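Local coordinates for phospho-furanose lactonase (Mycoplasma synoviae, PDB 3OVG), which hydrolyses phosphorylated furanose lactones such as D-xylono-1,4-lactone 5-phosphate and L-arabino-1,4-lactone 5-phosphate, using two zinc ions per subunit, at residues Cys238-Asp243 / Thr270-Ala275; Arg244-Pro249 / Ala275-Tyr280. All coordinates share one frame; numbering follows the deposited sequence.

From the N terminus, the chain leaves strand 236-239, runs through the loop holding Asp243 and Arg244 into helix 250-262, and returns along strand 269-271 to the loop that leads into helix 282-287. Contact 1 closes this beta-alpha-beta unit where the two parallel strands end, beside a zinc ion. Contact 2 joins the loops that follow, farther from the centre of the chain, round a phosphate in the substrate site. The segments alternate along the chain, so the two contacts cross rather than nest, and they share Ala275. Their centres lie about 10 Å apart; Arg244 NH2 of contact 2 comes within 3.0 Å of Leu273 O of contact 1.

Contact 1: Cys238-Asp243 / Thr270-Ala275; sequences CFDGPD and TLSLDA. With ZN (zinc ion), chain G.
Ser272 turns OG between its own N and carbonyl carbon (chi1 66°), where it donates to Phe239 O at 2.8 Å, from above the carbonyl plane; Asp274, with CG swung opposite its N (chi1 -175°), sends its carboxylate to zinc. Ser272 and Asp274 follow strand 269-271, beside the parallel strand 236-239, at the C-terminal end of the phosphotriesterase-type TIM barrel, which carries the metal site. Between the strands, Phe239 N hydrogen-bonds to Thr270 O at 3.0 Å. Thr270 OG1 lies against Cys238 CB, but its hydrogen-bond partner is Gln213. Past the strands, Asp240 and Asp274 run side by side, Asp240 CB 3.7 Å from Asp274 CB, with carboxylates nearly perpendicular, at 83°. Asp240 OD1 and Asp274 OD2 are 4.0 Å apart. On its other oxygen, OD2, Asp240 is hydrogen-bonded to His216, a ligand of the other zinc. Pro242 CB packs across Leu273 CD1 at 3.8 Å, and one water ties Gly241 N and Pro242 O to Leu273 O. His26 and His28 share the zinc with Asp274, whose OD1 binds it at 2.2 Å.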
loop_
_atom_site.group_PDB
_atom_site.type_symbol
_atom_site.label_atom_id
_atom_site.label_comp_id
_atom_site.label_asym_id
_atom_site.label_seq_id
_atom_site.Cartn_x
_atom_site.Cartn_y
_atom_site.Cartn_z
ATOM N N CYS A 238 -31.828 -14.594 -1.361
ATOM C CA CYS A 238 -30.877 -15.691 -1.529
ATOM C C CYS A 238 -29.737 -15.516 -0.544
ATOM O O CYS A 238 -28.881 -14.679 -0.725
ATOM C CB CYS A 238 -30.318 -15.753 -2.957
ATOM S SG CYS A 238 -29.158 -17.145 -3.194
ATOM N N PHE A 239 -29.720 -16.309 0.521
ATOM C CA PHE A 239 -28.652 -16.187 1.492
ATOM C C PHE A 239 -27.441 -16.997 1.118
ATOM O O PHE A 239 -27.565 -18.176 0.782
ATOM C CB PHE A 239 -29.130 -16.666 2.877
ATOM C CG PHE A 239 -30.129 -15.770 3.493
ATOM C CD1 PHE A 239 -29.750 -14.509 3.955
ATOM C CD2 PHE A 239 -31.457 -16.163 3.616
ATOM C CE1 PHE A 239 -30.681 -13.663 4.551
ATOM C CE2 PHE A 239 -32.390 -15.312 4.202
ATOM C CZ PHE A 239 -31.997 -14.062 4.663
ATOM N N ASP A 240 -26.258 -16.403 1.249
ATOM C CA ASP A 240 -25.086 -17.239 1.482
ATOM C C ASP A 240 -24.675 -16.976 2.942
ATOM O O ASP A 240 -25.511 -16.515 3.724
ATOM C CB ASP A 240 -23.991 -16.919 0.481
ATOM C CG ASP A 240 -23.534 -15.495 0.595
ATOM O OD1 ASP A 240 -22.420 -15.295 1.111
ATOM O OD2 ASP A 240 -24.286 -14.582 0.180
ATOM N N GLY A 241 -23.422 -17.255 3.317
ATOM C CA GLY A 241 -22.962 -17.023 4.690
ATOM C C GLY A 241 -22.431 -18.216 5.490
ATOM O O GLY A 241 -21.598 -18.065 6.398
ATOM N N PRO A 242 -22.891 -19.431 5.174
ATOM C CA PRO A 242 -22.256 -20.558 5.871
ATOM C C PRO A 242 -20.723 -20.552 5.700
ATOM O O PRO A 242 -20.237 -20.346 4.570
ATOM C CB PRO A 242 -22.870 -21.771 5.177
ATOM C CG PRO A 242 -24.225 -21.310 4.748
ATOM C CD PRO A 242 -24.009 -19.862 4.319
ATOM N N ASP A 243 -19.985 -20.798 6.792
ATOM C CA ASP A 243 -18.507 -20.773 6.799
ATOM C C ASP A 243 -17.911 -19.500 6.229
ATOM O O ASP A 243 -17.008 -19.533 5.387
ATOM C CB ASP A 243 -17.887 -21.994 6.106
ATOM C CG ASP A 243 -16.387 -22.144 6.391
ATOM O OD1 ASP A 243 -15.946 -21.872 7.532
ATOM O OD2 ASP A 243 -15.637 -22.554 5.482
ATOM N N THR A 270 -33.984 -18.562 -0.392
ATOM C CA THR A 270 -33.204 -19.637 -0.972
ATOM C C THR A 270 -31.834 -19.647 -0.304
ATOM O O THR A 270 -31.509 -18.746 0.492
ATOM C CB THR A 270 -33.070 -19.493 -2.510
ATOM O OG1 THR A 270 -32.547 -18.206 -2.798
ATOM C CG2 THR A 270 -34.440 -19.645 -3.179
ATOM N N LEU A 271 -31.039 -20.666 -0.606
ATOM C CA LEU A 271 -29.719 -20.834 0.009
ATOM C C LEU A 271 -28.655 -20.983 -1.089
ATOM O O LEU A 271 -28.977 -21.248 -2.241
ATOM C CB LEU A 271 -29.697 -22.054 0.921
ATOM C CG LEU A 271 -30.191 -21.892 2.370
ATOM C CD1 LEU A 271 -29.978 -23.199 3.120
ATOM C CD2 LEU A 271 -29.405 -20.759 3.035
ATOM N N SER A 272 -27.399 -20.816 -0.699
ATOM C CA SER A 272 -26.263 -20.771 -1.613
ATOM C C SER A 272 -25.002 -20.816 -0.757
ATOM O O SER A 272 -25.065 -20.564 0.446
ATOM C CB SER A 272 -26.274 -19.484 -2.424
ATOM O OG SER A 272 -26.076 -18.349 -1.593
ATOM N N LEU A 273 -23.873 -21.163 -1.361
ATOM C CA LEU A 273 -22.590 -21.070 -0.674
ATOM C C LEU A 273 -21.802 -19.821 -1.175
ATOM O O LEU A 273 -20.961 -19.255 -0.455
ATOM C CB LEU A 273 -21.782 -22.367 -0.845
ATOM C CG LEU A 273 -22.108 -23.461 0.178
ATOM C CD1 LEU A 273 -22.511 -22.789 1.486
ATOM C CD2 LEU A 273 -23.202 -24.378 -0.274
ATOM N N ASP A 274 -22.113 -19.363 -2.389
ATOM C CA ASP A 274 -21.326 -18.309 -2.985
ATOM C C ASP A 274 -19.823 -18.588 -2.769
ATOM O O ASP A 274 -19.096 -17.750 -2.220
ATOM C CB ASP A 274 -21.707 -16.935 -2.393
ATOM C CG ASP A 274 -20.970 -15.793 -3.094
ATOM O OD1 ASP A 274 -20.639 -15.985 -4.263
ATOM O OD2 ASP A 274 -20.702 -14.739 -2.491
ATOM N N ALA A 275 -19.364 -19.768 -3.195
ATOM C CA ALA A 275 -17.974 -20.172 -2.987
ATOM C C ALA A 275 -17.103 -19.569 -4.096
ATOM O O ALA A 275 -16.640 -20.268 -5.011
ATOM C CB ALA A 275 -17.874 -21.707 -2.960
HETATM ZN ZN ZN G . -20.758 -14.643 -6.026
HETATM O O HOH W 1 -26.145 -15.595 -2.379
HETATM O O HOH W 2 -19.502 -16.253 0.359
HETATM O O HOH W 3 -21.445 -19.177 2.418
HETATM O O HOH W 4 -20.462 -13.091 -4.282
HETATM O O HOH W 5 -18.321 -14.061 -6.006
#

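Contact 2: Arg244-Pro249 / Ala275-Tyr280. With PO4 (phosphate ion), chain I.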
loop_
_atom_site.group_PDB
_atom_site.type_symbol
_atom_site.label_atom_id
_atom_site.label_comp_id
_atom_site.label_asym_id
_atom_site.label_seq_id
_atom_site.Cartn_x
_atom_site.Cartn_y
_atom_site.Cartn_z
ATOM N N ARG A 244 -18.418 -18.366 6.705
ATOM C CA ARG A 244 -17.841 -17.080 6.373
ATOM C C ARG A 244 -17.658 -16.304 7.695
ATOM O O ARG A 244 -18.267 -15.258 7.899
ATOM C CB ARG A 244 -18.752 -16.310 5.417
ATOM C CG ARG A 244 -19.104 -17.055 4.109
ATOM C CD ARG A 244 -17.840 -17.293 3.268
ATOM N NE ARG A 244 -18.126 -17.972 2.010
ATOM C CZ ARG A 244 -17.945 -19.270 1.791
ATOM N NH1 ARG A 244 -17.484 -20.058 2.756
ATOM N NH2 ARG A 244 -18.244 -19.781 0.606
ATOM N N VAL A 245 -16.797 -16.819 8.573
ATOM C CA VAL A 245 -16.696 -16.328 9.950
ATOM C C VAL A 245 -16.158 -14.895 10.044
ATOM O O VAL A 245 -16.541 -14.128 10.935
ATOM C CB VAL A 245 -15.876 -17.331 10.848
ATOM C CG1 VAL A 245 -15.617 -16.721 12.235
ATOM C CG2 VAL A 245 -16.649 -18.637 11.000
ATOM N N LYS A 246 -15.309 -14.500 9.101
ATOM C CA LYS A 246 -14.823 -13.129 9.126
ATOM C C LYS A 246 -15.969 -12.132 8.938
ATOM O O LYS A 246 -15.770 -10.910 9.120
ATOM C CB LYS A 246 -13.727 -12.883 8.064
ATOM C CG LYS A 246 -14.283 -12.810 6.618
ATOM C CD LYS A 246 -13.150 -12.913 5.575
ATOM C CE LYS A 246 -13.630 -12.498 4.176
ATOM N NZ LYS A 246 -12.553 -12.568 3.103
ATOM N N TYR A 247 -17.150 -12.614 8.547
ATOM C CA TYR A 247 -18.291 -11.714 8.467
ATOM C C TYR A 247 -19.218 -11.919 9.666
ATOM O O TYR A 247 -19.398 -11.015 10.462
ATOM C CB TYR A 247 -19.074 -11.886 7.149
ATOM C CG TYR A 247 -18.366 -11.341 5.940
ATOM C CD1 TYR A 247 -18.348 -9.984 5.675
ATOM C CD2 TYR A 247 -17.722 -12.200 5.042
ATOM C CE1 TYR A 247 -17.703 -9.491 4.554
ATOM C CE2 TYR A 247 -17.076 -11.721 3.938
ATOM C CZ TYR A 247 -17.060 -10.365 3.696
ATOM O OH TYR A 247 -16.401 -9.893 2.579
ATOM N N TYR A 248 -19.778 -13.123 9.784
ATOM C CA TYR A 248 -20.727 -13.433 10.836
ATOM C C TYR A 248 -20.766 -14.938 11.065
ATOM O O TYR A 248 -20.542 -15.718 10.150
ATOM C CB TYR A 248 -22.147 -12.937 10.493
ATOM C CG TYR A 248 -22.248 -11.424 10.439
ATOM C CD1 TYR A 248 -22.254 -10.757 9.213
ATOM C CD2 TYR A 248 -22.315 -10.667 11.606
ATOM C CE1 TYR A 248 -22.322 -9.368 9.145
ATOM C CE2 TYR A 248 -22.395 -9.270 11.560
ATOM C CZ TYR A 248 -22.400 -8.625 10.314
ATOM O OH TYR A 248 -22.456 -7.237 10.211
ATOM N N PRO A 249 -21.042 -15.338 12.309
ATOM C CA PRO A 249 -21.048 -16.768 12.602
ATOM C C PRO A 249 -22.282 -17.454 11.956
ATOM O O PRO A 249 -23.335 -16.807 11.802
ATOM C CB PRO A 249 -21.106 -16.789 14.134
ATOM C CG PRO A 249 -21.763 -15.424 14.510
ATOM C CD PRO A 249 -21.100 -14.503 13.533
ATOM N N ALA A 275 -19.364 -19.768 -3.195
ATOM C CA ALA A 275 -17.974 -20.172 -2.987
ATOM C C ALA A 275 -17.103 -19.569 -4.096
ATOM O O ALA A 275 -16.640 -20.268 -5.011
ATOM C CB ALA A 275 -17.874 -21.707 -2.960
ATOM N N GLY A 276 -16.887 -18.259 -4.009
ATOM C CA GLY A 276 -16.271 -17.521 -5.100
ATOM C C GLY A 276 -14.826 -17.120 -4.869
ATOM O O GLY A 276 -14.311 -16.243 -5.564
ATOM N N ARG A 277 -14.183 -17.771 -3.897
ATOM C CA ARG A 277 -12.748 -17.678 -3.703
ATOM C C ARG A 277 -12.214 -19.104 -3.670
ATOM O O ARG A 277 -12.927 -20.036 -3.285
ATOM C CB ARG A 277 -12.409 -16.981 -2.379
ATOM C CG ARG A 277 -12.623 -15.475 -2.385
ATOM C CD ARG A 277 -12.257 -14.852 -1.046
ATOM N NE ARG A 277 -10.818 -14.964 -0.800
ATOM C CZ ARG A 277 -10.064 -13.987 -0.281
ATOM N NH1 ARG A 277 -10.611 -12.807 0.031
ATOM N NH2 ARG A 277 -8.755 -14.187 -0.088
ATOM N N ILE A 278 -10.950 -19.273 -4.031
ATOM C CA ILE A 278 -10.376 -20.604 -4.165
ATOM C C ILE A 278 -10.406 -21.457 -2.876
ATOM O O ILE A 278 -10.507 -22.691 -2.957
ATOM C CB ILE A 278 -8.959 -20.494 -4.731
ATOM C CG1 ILE A 278 -8.526 -21.775 -5.479
ATOM C CG2 ILE A 278 -7.991 -20.028 -3.671
ATOM C CD1 ILE A 278 -7.363 -21.492 -6.504
ATOM N N LEU A 279 -10.343 -20.826 -1.704
ATOM C CA LEU A 279 -10.390 -21.580 -0.418
ATOM C C LEU A 279 -11.803 -21.848 0.123
ATOM O O LEU A 279 -11.976 -22.309 1.254
ATOM C CB LEU A 279 -9.547 -20.905 0.670
ATOM C CG LEU A 279 -8.051 -20.781 0.331
ATOM C CD1 LEU A 279 -7.269 -20.171 1.494
ATOM C CD2 LEU A 279 -7.468 -22.153 -0.024
ATOM N N TYR A 280 -12.813 -21.552 -0.677
ATOM C CA TYR A 280 -14.193 -21.771 -0.274
ATOM C C TYR A 280 -14.751 -23.071 -0.849
ATOM O O TYR A 280 -15.937 -23.351 -0.712
ATOM C CB TYR A 280 -15.079 -20.570 -0.688
ATOM C CG TYR A 280 -14.778 -19.269 0.053
ATOM C CD1 TYR A 280 -13.864 -19.233 1.114
ATOM C CD2 TYR A 280 -15.465 -18.089 -0.264
ATOM C CE1 TYR A 280 -13.610 -18.039 1.810
ATOM C CE2 TYR A 280 -15.232 -16.925 0.419
ATOM C CZ TYR A 280 -14.306 -16.896 1.452
ATOM O OH TYR A 280 -14.080 -15.715 2.114
HETATM P P PO4 I . -15.356 -12.686 0.380
HETATM O O1 PO4 I . -15.504 -13.318 -1.016
HETATM O O2 PO4 I . -13.926 -12.138 0.605
HETATM O O3 PO4 I . -16.373 -11.545 0.495
HETATM O O4 PO4 I . -15.724 -13.743 1.418
HETATM O O HOH W 6 -18.398 -22.640 0.350
HETATM O O HOH W 7 -11.464 -15.072 2.817
#
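The substrate site lies between two loops at the mouth of the barrel, where Arg244 and Lys246 face Ala275, Arg277 and Tyr280. The guanidinium of Arg244 stacks on the Tyr280 ring, planes 23° apart, in a cation-pi contact with CZ 3.8 Å from the ring centroid. The arginine chain bends at chi2 (-64°), bringing CD over the same ring face for a CH-pi contact; Tyr280 CD2 lies over the guanidinium face. A water accepts from Arg244 NH2 and donates to Tyr280 O, tying the guanidinium to the backbone as well as to the ring. Arg277 CB lies over the opposite face, toward the rim, so an arginine side chain meets each face of the ring.

In this TIM-barrel enzyme of the phosphotriesterase family, Lys246, Tyr247, Arg277 and Tyr280 are substrate-binding residues, and here a phosphate ion, probably from the crystallisation liquor, occupies the space among them. Its position is consistent with that of the phosphate of a phosphorylated lactone. Lys246, its chain stretched out past CG, donates from NZ to phosphate O2 at 2.9 Å; Arg277 NH1 makes a weak bond to the same O2 at 3.4 Å. The two hydroxyls reach different oxygens: Tyr247 OH donates to O3 and Tyr280 OH to O4, each at 2.7 Å, with O4 near the plane of the Tyr280 ring. A second water bridges Lys246 NZ and Tyr280 OH. The phosphate probably offsets the positive charges of Lys246 NZ and Arg277 NH1, which are 3.6 Å apart. Arg277 is also held by a salt bridge from NH2 to Asp42, and Tyr160 of a second subunit hydrogen-bonds to Lys246 N. Within the first loop, Arg244 O accepts from both Tyr247 N and Tyr248 N.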